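Local coordinates for protein methyl-coenzyme M reductase gamma subunit (Methermicoccus shengliensis DSM 18856, PDB 7NKG) that is the gamma subunit of methyl-coenzyme M reductase, the nickel enzyme of methane metabolism, and helps to build the pocket that holds factor 430, at residues G120-E125 against E132-M137; T38-H43 against A149-A154; Y104-A107 against G112-P115. All blocks are in the same frame, centred on the assembly; numbering follows the deposited sequence.

Interaction 1: residues G120-E125 against E132-M137; sequences GRQIVE and EVYGKM. With F43 (factor 430), chain V.
V124 lies over one face of the Y134 ring, and this CH-pi contact is the apolar half of the meeting between strand 122-127 and helix 128-140. V124 CG2 sits 3.9 Å from the centroid of the Y134 ring, 29° off the normal, and is displaced toward the hydroxyl end, where it comes within 3.5 Å of Y134 CZ. CG1 of V124 hangs over the rim of the same face. With CG anti to the backbone N (chi1 160°), Y134 sends its ring from the helix across to the strand.

The polar half runs through water. Q122 OE1 and Y134 OH stand 3.7 Å apart, and a water at the in-plane edge of the ring joins them: it donates to Q122 OE1 at 2.6 Å and accepts from Y134 OH at 2.7 Å. NE2 of Q122 is hydrogen-bonded to S103 OG, so both ends of the amide are held. A phenylalanine in place of Y134 would probably keep the packing on V124 but leave this water without its donor.

The ligand bonds come from the start of the segment. G120 N donates to O7C of factor 430 at 2.8 Å, while the R121 guanidinium forms a salt bridge with the sulfonate of coenzyme M. Within a few residues this buried chain goes from binding factor 430 and coenzyme M to packing on helix 128-140, where one water bridges hydroxyl and amide.

Interaction 2: residues T38-H43 against A149-A154; sequences TAILGH and AGLRGA
I40 and L151 meet methyl to methyl, CD1 of I40 lying 3.6 Å from CD1 of L151, with the two side chains crossing at about a right angle. The same L151 methyl, CD1, also comes within 4.1 Å of I40 CG1, so it rests against the outer part of the isoleucine chain. L41 adds a looser touch: its CD2 is 4.4 Å from L151 CD1. No hydrogen bond crosses between the segments, and all three side chains are buried.

The I40 side chain is extended at chi2, and its CG1 stands between the backbone N and carbonyl carbon (chi1 64°), which carries CD1 out to the leucine. L151 reaches back from the strand, its CG placed anti to the carbonyl carbon so that CD1 is carried toward I40. Just after L41 the helix ends: G42, with positive phi, is the first residue to leave the helical conformation, and the carbonyl O of L41 is hydrogen-bonded to Q189 NE2.

Farther out, I139 of helix 128-140 touches both I40 and L151, and L194 and V198 of strand 193-201 pack on I40. On the strand side, G150 and R152 pair through their backbones with T89 and Q87 of strand 83-90, and W88 of that strand touches L151. The contact therefore joins the end of helix 34-41 to 149-151, an outermost strand of this chain's four-stranded antiparallel sheet, with helix 128-140 packed against both partners.

Interaction 3: residues Y104-A107 against G112-P115; sequences YYAA and GVDP
The close approach here is between V113 and the backbone of A106: V113 CG2 lies 3.5 Å from A106 O and is also near the carbonyl carbon of that residue. A methyl group thus rests against a peptide of helix 99-109. It is brought there by the first torsion of V113 (chi1 -72°), which sets CG1 anti to the carbonyl carbon and turns CG2 inward between the backbone N and C.

Around this point the packing is looser. CB of A106 is 4.4 Å from V113 CG2, and the same A106 CB is 4.4 Å from CB of P115, so the alanine methyl faces both residues in loose contact. A107 adds little, its backbone N lying 4.4 Å from V113 CG2. The small alanine lets the helix and segment 112-115 come near: the CA atoms of A106 and P115 are 6.8 Å apart, as are those of A107 and V113. No hydrogen bond crosses the contact.

The looser flank does not face solvent, since all four touching residues are buried. A neighbouring chain of another protein packs on A107 and P115, while the D114 carboxylate, whose side chain leaves the backbone away from the helix, is hydrogen-bonded to polar side chains of that chain. V124 of strand 122-127 touches both A106 and V113 from within the subunit. The arrangement is a helix-to-strand connection: helix 99-109 turns through a short loop, with G112 at positive phi, and packs against V113 and P115 as the chain enters strand 114-117, an outermost strand of this chain's antiparallel sheet.

The three contacts gather on one four-stranded antiparallel sheet, ordered 114-117, 122-127, 83-90, 149-151. Interactions 3 and 2 involve its two outermost strands within this chain and lie about 18 Å apart between centres, without touching; interaction 1, on strand 122-127, has its centre about 9 Å from each of theirs. Along the chain interaction 3 closes before interaction 1 opens, and both are nested within the long loop closed by interaction 2. Direct bridges tie them: E125 O and D114 N are 2.8 Å apart, a probable hydrogen bond between neighbouring strands, and E132 OE2 probably bonds to T38 OG1 at 2.9 Å. Helices 34-41, 99-109 and 128-140 thus share a sheet, and loops beside its strands supply G120, R121 and A154 to the factor 430 pocket.

Interaction 1: residues G120-E125 against E132-M137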
loop_
_atom_site.group_PDB
_atom_site.type_symbol
_atom_site.label_atom_id
_atom_site.label_comp_id
_atom_site.label_asym_id
_atom_site.label_seq_id
_atom_site.Cartn_x
_atom_site.Cartn_y
_atom_site.Cartn_z
ATOM N N GLY C 120 14.465 -29.471 -13.956
ATOM C CA GLY C 120 15.138 -30.531 -13.205
ATOM C C GLY C 120 14.253 -31.585 -12.585
ATOM O O GLY C 120 14.742 -32.466 -11.859
ATOM N N ARG C 121 12.957 -31.539 -12.879
ATOM C CA ARG C 121 11.995 -32.477 -12.322
ATOM C C ARG C 121 10.708 -32.406 -13.130
ATOM O O ARG C 121 10.370 -31.355 -13.691
ATOM C CB ARG C 121 11.703 -32.152 -10.833
ATOM C CG ARG C 121 11.484 -30.651 -10.552
ATOM C CD ARG C 121 11.081 -30.274 -9.130
ATOM N NE ARG C 121 9.705 -30.703 -8.818
ATOM C CZ ARG C 121 8.747 -30.005 -8.193
ATOM N NH1 ARG C 121 8.953 -28.735 -7.834
ATOM N NH2 ARG C 121 7.565 -30.566 -7.941
ATOM N N GLN C 122 10.029 -33.525 -13.230
ATOM C CA GLN C 122 8.738 -33.620 -13.900
ATOM C C GLN C 122 7.879 -34.491 -12.993
ATOM O O GLN C 122 8.347 -35.529 -12.530
ATOM C CB GLN C 122 8.879 -34.215 -15.309
ATOM C CG GLN C 122 7.561 -34.172 -16.092
ATOM C CD GLN C 122 6.658 -35.361 -15.849
ATOM O OE1 GLN C 122 7.085 -36.383 -15.280
ATOM N NE2 GLN C 122 5.378 -35.243 -16.238
ATOM N N ILE C 123 6.645 -34.076 -12.737
ATOM C CA ILE C 123 5.771 -34.776 -11.808
ATOM C C ILE C 123 4.429 -35.123 -12.399
ATOM O O ILE C 123 3.924 -34.409 -13.259
ATOM C CB ILE C 123 5.592 -33.877 -10.544
ATOM C CG1 ILE C 123 4.741 -34.591 -9.461
ATOM C CG2 ILE C 123 4.965 -32.505 -10.913
ATOM C CD1 ILE C 123 4.928 -34.016 -8.068
ATOM N N VAL C 124 3.820 -36.197 -11.895
ATOM C CA VAL C 124 2.443 -36.512 -12.206
ATOM C C VAL C 124 1.785 -36.797 -10.871
ATOM O O VAL C 124 2.240 -37.684 -10.151
ATOM C CB VAL C 124 2.238 -37.683 -13.190
ATOM C CG1 VAL C 124 0.754 -38.020 -13.336
ATOM C CG2 VAL C 124 2.843 -37.355 -14.554
ATOM N N GLU C 125 0.734 -36.050 -10.533
ATOM C CA GLU C 125 -0.073 -36.334 -9.355
ATOM C C GLU C 125 -1.383 -36.941 -9.866
ATOM O O GLU C 125 -1.920 -36.519 -10.893
ATOM C CB GLU C 125 -0.373 -35.085 -8.527
ATOM C CG GLU C 125 0.852 -34.451 -7.912
ATOM C CD GLU C 125 0.523 -33.435 -6.842
ATOM O OE1 GLU C 125 -0.265 -33.758 -5.924
ATOM O OE2 GLU C 125 1.066 -32.311 -6.914
ATOM N N GLU C 132 0.094 -45.257 -9.830
ATOM C CA GLU C 132 0.935 -46.451 -9.906
ATOM C C GLU C 132 0.865 -47.061 -11.308
ATOM O O GLU C 132 1.892 -47.511 -11.817
ATOM C CB GLU C 132 0.516 -47.504 -8.876
ATOM C CG GLU C 132 0.880 -47.101 -7.459
ATOM C CD GLU C 132 0.995 -48.268 -6.514
ATOM O OE1 GLU C 132 0.310 -49.287 -6.752
ATOM O OE2 GLU C 132 1.773 -48.167 -5.538
ATOM N N VAL C 133 -0.311 -47.034 -11.964
ATOM C CA VAL C 133 -0.436 -47.526 -13.342
ATOM C C VAL C 133 0.463 -46.664 -14.252
ATOM O O VAL C 133 1.209 -47.210 -15.067
ATOM C CB VAL C 133 -1.900 -47.520 -13.831
ATOM C CG1 VAL C 133 -1.999 -47.804 -15.333
ATOM C CG2 VAL C 133 -2.739 -48.524 -13.048
ATOM N N TYR C 134 0.421 -45.333 -14.066
ATOM C CA TYR C 134 1.279 -44.415 -14.802
ATOM C C TYR C 134 2.756 -44.700 -14.445
ATOM O O TYR C 134 3.587 -44.793 -15.345
ATOM C CB TYR C 134 0.907 -42.933 -14.495
ATOM C CG TYR C 134 2.030 -41.972 -14.817
ATOM C CD1 TYR C 134 2.308 -41.615 -16.126
ATOM C CD2 TYR C 134 2.899 -41.529 -13.826
ATOM C CE1 TYR C 134 3.403 -40.833 -16.444
ATOM C CE2 TYR C 134 4.018 -40.772 -14.136
ATOM C CZ TYR C 134 4.260 -40.413 -15.445
ATOM O OH TYR C 134 5.354 -39.644 -15.759
ATOM N N GLY C 135 3.068 -44.785 -13.151
ATOM C CA GLY C 135 4.424 -45.010 -12.652
ATOM C C GLY C 135 5.080 -46.236 -13.249
ATOM O O GLY C 135 6.246 -46.183 -13.654
ATOM N N LYS C 136 4.319 -47.330 -13.378
ATOM C CA LYS C 136 4.825 -48.573 -13.974
ATOM C C LYS C 136 5.266 -48.315 -15.425
ATOM O O LYS C 136 6.370 -48.682 -15.794
ATOM C CB LYS C 136 3.737 -49.655 -13.914
ATOM C CG LYS C 136 4.225 -51.035 -14.309
ATOM C CD LYS C 136 3.074 -52.048 -14.264
ATOM C CE LYS C 136 3.525 -53.463 -14.534
ATOM N NZ LYS C 136 4.431 -53.979 -13.465
ATOM N N MET C 137 4.425 -47.657 -16.232
ATOM C CA MET C 137 4.786 -47.353 -17.619
ATOM C C MET C 137 5.952 -46.367 -17.669
ATOM O O MET C 137 6.820 -46.509 -18.520
ATOM C CB MET C 137 3.578 -46.802 -18.376
ATOM C CG MET C 137 2.492 -47.841 -18.589
ATOM S SD MET C 137 0.965 -47.103 -19.173
ATOM C CE MET C 137 -0.138 -48.474 -19.019
HETATM NI NI F43 V . 13.858 -23.748 -6.132
HETATM N NA F43 V . 13.682 -22.840 -4.272
HETATM C CHA F43 V . 14.954 -20.916 -4.976
HETATM C C1A F43 V . 14.320 -21.802 -3.937
HETATM C C2A F43 V . 14.428 -21.604 -2.432
HETATM C C3A F43 V . 13.957 -22.982 -1.922
HETATM C C4A F43 V . 12.983 -23.359 -3.073
HETATM C C5A F43 V . 13.423 -20.533 -1.945
HETATM C C6A F43 V . 13.506 -20.284 -0.440
HETATM O O7A F43 V . 14.403 -19.608 0.064
HETATM N N8A F43 V . 12.562 -20.759 0.273
HETATM C C9A F43 V . 15.855 -21.177 -2.063
HETATM C CAA F43 V . 15.079 -24.033 -1.686
HETATM C CBA F43 V . 15.834 -23.798 -0.377
HETATM C CCA F43 V . 16.218 -25.076 0.305
HETATM O ODA F43 V . 16.904 -25.930 -0.315
HETATM O OEA F43 V . 15.853 -25.211 1.505
HETATM N NB F43 V . 12.366 -25.070 -5.579
HETATM C CHB F43 V . 12.632 -24.839 -3.193
HETATM C C1B F43 V . 11.607 -25.052 -4.308
HETATM C C2B F43 V . 10.875 -26.431 -4.258
HETATM C C3B F43 V . 11.579 -27.274 -5.326
HETATM C C4B F43 V . 12.210 -26.202 -6.170
HETATM N N5B F43 V . 10.486 -24.115 -4.214
HETATM C C6B F43 V . 9.298 -24.686 -4.340
HETATM O O7B F43 V . 8.206 -24.140 -4.183
HETATM C C8B F43 V . 9.446 -26.124 -4.725
HETATM C C9B F43 V . 10.730 -27.088 -2.863
HETATM C CAB F43 V . 12.675 -28.198 -4.746
HETATM C CBB F43 V . 13.458 -28.991 -5.792
HETATM C CCB F43 V . 14.149 -30.153 -5.119
HETATM O ODB F43 V . 15.395 -30.282 -5.202
HETATM O OEB F43 V . 13.450 -31.006 -4.510
HETATM N NC F43 V . 14.292 -24.791 -7.856
HETATM C CHC F43 V . 12.681 -26.532 -7.533
HETATM C C1C F43 V . 13.644 -25.906 -8.232
HETATM C C2C F43 V . 14.049 -26.408 -9.582
HETATM C C3C F43 V . 15.367 -25.648 -9.772
HETATM C C4C F43 V . 15.288 -24.530 -8.751
HETATM C C5C F43 V . 12.992 -25.920 -10.577
HETATM C C6C F43 V . 13.307 -26.534 -11.940
HETATM O O7C F43 V . 13.468 -27.765 -12.018
HETATM O O8C F43 V . 13.385 -25.804 -12.958
HETATM C C8C F43 V . 16.592 -26.526 -9.463
HETATM C C9C F43 V . 16.789 -27.639 -10.500
HETATM C CAC F43 V . 18.160 -28.304 -10.416
HETATM O OBC F43 V . 18.472 -29.104 -11.333
HETATM O OCC F43 V . 18.942 -28.051 -9.464
HETATM N ND F43 V . 15.542 -22.649 -6.537
HETATM C CHD F43 V . 16.142 -23.465 -8.729
HETATM C C5D F43 V . 18.061 -21.243 -8.693
HETATM C C6D F43 V . 18.238 -22.267 -9.807
HETATM C C7D F43 V . 16.984 -23.100 -9.921
HETATM O O8D F43 V . 16.741 -23.502 -11.039
HETATM C C9D F43 V . 18.231 -20.469 -5.383
HETATM C CAD F43 V . 19.135 -19.413 -6.003
HETATM O OBD F43 V . 20.340 -19.329 -5.626
HETATM O OCD F43 V . 18.716 -18.631 -6.902
HETATM C C1D F43 V . 16.329 -22.724 -7.612
HETATM C C2D F43 V . 17.586 -21.914 -7.397
HETATM C C3D F43 V . 17.132 -20.940 -6.317
HETATM C C4D F43 V . 16.102 -21.747 -5.533
HETATM O O HOH W 1 6.505 -38.376 -13.726
#

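Interaction 2: residues T38-H43 against A149-A154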
loop_
_atom_site.group_PDB
_atom_site.type_symbol
_atom_site.label_atom_id
_atom_site.label_comp_id
_atom_site.label_asym_id
_atom_site.label_seq_id
_atom_site.Cartn_x
_atom_site.Cartn_y
_atom_site.Cartn_z
ATOM N N THR C 38 5.646 -49.968 -5.480
ATOM C CA THR C 38 5.074 -49.309 -4.300
ATOM C C THR C 38 6.172 -48.901 -3.329
ATOM O O THR C 38 6.124 -47.802 -2.772
ATOM C CB THR C 38 4.073 -50.237 -3.628
ATOM O OG1 THR C 38 3.060 -50.570 -4.581
ATOM C CG2 THR C 38 3.409 -49.612 -2.418
ATOM N N ALA C 39 7.177 -49.774 -3.137
ATOM C CA ALA C 39 8.273 -49.473 -2.223
ATOM C C ALA C 39 9.032 -48.195 -2.668
ATOM O O ALA C 39 9.258 -47.306 -1.845
ATOM C CB ALA C 39 9.238 -50.658 -2.148
ATOM N N ILE C 40 9.415 -48.099 -3.957
ATOM C CA ILE C 40 10.201 -46.945 -4.420
ATOM C C ILE C 40 9.367 -45.649 -4.461
ATOM O O ILE C 40 9.944 -44.574 -4.265
ATOM C CB ILE C 40 10.960 -47.212 -5.754
ATOM C CG1 ILE C 40 9.971 -47.457 -6.926
ATOM C CG2 ILE C 40 11.909 -48.416 -5.546
ATOM C CD1 ILE C 40 10.574 -47.695 -8.289
ATOM N N LEU C 41 8.026 -45.733 -4.614
ATOM C CA LEU C 41 7.211 -44.501 -4.566
ATOM C C LEU C 41 7.065 -43.940 -3.113
ATOM O O LEU C 41 6.945 -42.726 -2.951
ATOM C CB LEU C 41 5.862 -44.697 -5.270
ATOM C CG LEU C 41 5.936 -45.135 -6.746
ATOM C CD1 LEU C 41 4.553 -45.244 -7.343
ATOM C CD2 LEU C 41 6.785 -44.163 -7.608
ATOM N N GLY C 42 7.162 -44.794 -2.089
ATOM C CA GLY C 42 7.149 -44.373 -0.689
ATOM C C GLY C 42 5.861 -43.806 -0.124
ATOM O O GLY C 42 5.907 -43.097 0.884
ATOM N N HIS C 43 4.709 -44.142 -0.714
ATOM C CA HIS C 43 3.415 -43.616 -0.252
ATOM C C HIS C 43 2.744 -44.518 0.779
ATOM O O HIS C 43 1.959 -44.031 1.598
ATOM C CB HIS C 43 2.475 -43.430 -1.440
ATOM C CG HIS C 43 3.048 -42.544 -2.502
ATOM N ND1 HIS C 43 3.670 -41.350 -2.179
ATOM C CD2 HIS C 43 3.072 -42.700 -3.846
ATOM C CE1 HIS C 43 4.072 -40.833 -3.328
ATOM N NE2 HIS C 43 3.707 -41.589 -4.359
ATOM N N ALA C 149 18.292 -41.410 -15.631
ATOM C CA ALA C 149 17.093 -40.873 -15.005
ATOM C C ALA C 149 16.991 -41.406 -13.577
ATOM O O ALA C 149 17.608 -42.420 -13.245
ATOM C CB ALA C 149 15.872 -41.288 -15.820
ATOM N N GLY C 150 16.218 -40.718 -12.743
ATOM C CA GLY C 150 15.990 -41.171 -11.380
ATOM C C GLY C 150 14.702 -40.620 -10.819
ATOM O O GLY C 150 14.338 -39.476 -11.120
ATOM N N LEU C 151 13.991 -41.442 -10.043
ATOM C CA LEU C 151 12.771 -41.007 -9.363
ATOM C C LEU C 151 13.244 -40.192 -8.175
ATOM O O LEU C 151 14.014 -40.698 -7.352
ATOM C CB LEU C 151 11.965 -42.199 -8.858
ATOM C CG LEU C 151 11.120 -42.921 -9.890
ATOM C CD1 LEU C 151 10.788 -44.290 -9.404
ATOM C CD2 LEU C 151 9.841 -42.156 -10.189
ATOM N N ARG C 152 12.826 -38.938 -8.113
ATOM C CA ARG C 152 13.239 -38.012 -7.058
ATOM C C ARG C 152 12.101 -37.098 -6.703
ATOM O O ARG C 152 11.815 -36.185 -7.464
ATOM C CB ARG C 152 14.428 -37.162 -7.533
ATOM C CG ARG C 152 15.589 -37.982 -8.077
ATOM C CD ARG C 152 16.740 -37.138 -8.552
ATOM N NE ARG C 152 17.796 -37.995 -9.077
ATOM C CZ ARG C 152 18.976 -37.571 -9.508
ATOM N NH1 ARG C 152 19.280 -36.272 -9.476
ATOM N NH2 ARG C 152 19.879 -38.441 -9.946
ATOM N N GLY C 153 11.474 -37.326 -5.563
ATOM C CA GLY C 153 10.417 -36.454 -5.066
ATOM C C GLY C 153 10.966 -35.232 -4.329
ATOM O O GLY C 153 10.199 -34.344 -3.954
ATOM N N ALA C 154 12.283 -35.186 -4.079
ATOM C CA ALA C 154 12.935 -34.070 -3.383
ATOM C C ALA C 154 14.459 -34.132 -3.644
ATOM O O ALA C 154 15.004 -35.221 -3.865
ATOM C CB ALA C 154 12.662 -34.146 -1.890
#

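Interaction 3: residues Y104-A107 against G112-P115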
loop_
_atom_site.group_PDB
_atom_site.type_symbol
_atom_site.label_atom_id
_atom_site.label_comp_id
_atom_site.label_asym_id
_atom_site.label_seq_id
_atom_site.Cartn_x
_atom_site.Cartn_y
_atom_site.Cartn_z
ATOM N N TYR C 104 3.473 -34.641 -21.739
ATOM C CA TYR C 104 2.596 -34.894 -22.900
ATOM C C TYR C 104 2.179 -36.357 -22.926
ATOM O O TYR C 104 1.004 -36.664 -23.191
ATOM C CB TYR C 104 3.289 -34.550 -24.232
ATOM C CG TYR C 104 3.762 -33.116 -24.364
ATOM C CD1 TYR C 104 3.075 -32.072 -23.756
ATOM C CD2 TYR C 104 4.933 -32.812 -25.041
ATOM C CE1 TYR C 104 3.517 -30.760 -23.859
ATOM C CE2 TYR C 104 5.412 -31.509 -25.110
ATOM C CZ TYR C 104 4.702 -30.480 -24.519
ATOM O OH TYR C 104 5.184 -29.188 -24.600
ATOM N N TYR C 105 3.112 -37.279 -22.597
ATOM C CA TYR C 105 2.768 -38.703 -22.514
ATOM C C TYR C 105 1.608 -38.917 -21.508
ATOM O O TYR C 105 0.653 -39.614 -21.821
ATOM C CB TYR C 105 3.992 -39.550 -22.089
ATOM C CG TYR C 105 3.592 -40.943 -21.653
ATOM C CD1 TYR C 105 3.185 -41.889 -22.583
ATOM C CD2 TYR C 105 3.429 -41.251 -20.307
ATOM C CE1 TYR C 105 2.713 -43.134 -22.187
ATOM C CE2 TYR C 105 2.926 -42.476 -19.901
ATOM C CZ TYR C 105 2.543 -43.407 -20.844
ATOM O OH TYR C 105 2.048 -44.628 -20.446
ATOM N N ALA C 106 1.711 -38.304 -20.324
ATOM C CA ALA C 106 0.697 -38.462 -19.293
ATOM C C ALA C 106 -0.626 -37.824 -19.718
ATOM O O ALA C 106 -1.672 -38.464 -19.598
ATOM C CB ALA C 106 1.187 -37.850 -17.983
ATOM N N ALA C 107 -0.586 -36.598 -20.263
ATOM C CA ALA C 107 -1.790 -35.876 -20.681
ATOM C C ALA C 107 -2.544 -36.585 -21.802
ATOM O O ALA C 107 -3.774 -36.496 -21.858
ATOM C CB ALA C 107 -1.418 -34.468 -21.116
ATOM N N GLY C 112 -7.414 -38.489 -15.807
ATOM C CA GLY C 112 -7.401 -37.909 -14.467
ATOM C C GLY C 112 -6.019 -37.714 -13.875
ATOM O O GLY C 112 -5.748 -38.153 -12.748
ATOM N N VAL C 113 -5.138 -37.060 -14.640
ATOM C CA VAL C 113 -3.753 -36.814 -14.214
ATOM C C VAL C 113 -3.465 -35.333 -14.073
ATOM O O VAL C 113 -4.056 -34.517 -14.770
ATOM C CB VAL C 113 -2.731 -37.477 -15.170
ATOM C CG1 VAL C 113 -2.733 -38.997 -15.018
ATOM C CG2 VAL C 113 -2.967 -37.075 -16.633
ATOM N N ASP C 114 -2.496 -35.004 -13.225
ATOM C CA ASP C 114 -2.084 -33.623 -12.984
ATOM C C ASP C 114 -0.560 -33.517 -13.228
ATOM O O ASP C 114 0.231 -33.498 -12.280
ATOM C CB ASP C 114 -2.474 -33.215 -11.559
ATOM C CG ASP C 114 -2.014 -31.816 -11.157
ATOM O OD1 ASP C 114 -1.906 -30.951 -12.046
ATOM O OD2 ASP C 114 -1.787 -31.586 -9.959
ATOM N N PRO C 115 -0.139 -33.455 -14.502
ATOM C CA PRO C 115 1.300 -33.357 -14.807
ATOM C C PRO C 115 1.866 -31.956 -14.612
ATOM O O PRO C 115 1.172 -30.963 -14.846
ATOM C CB PRO C 115 1.379 -33.766 -16.278
ATOM C CG PRO C 115 0.064 -33.362 -16.848
ATOM C CD PRO C 115 -0.941 -33.560 -15.741
#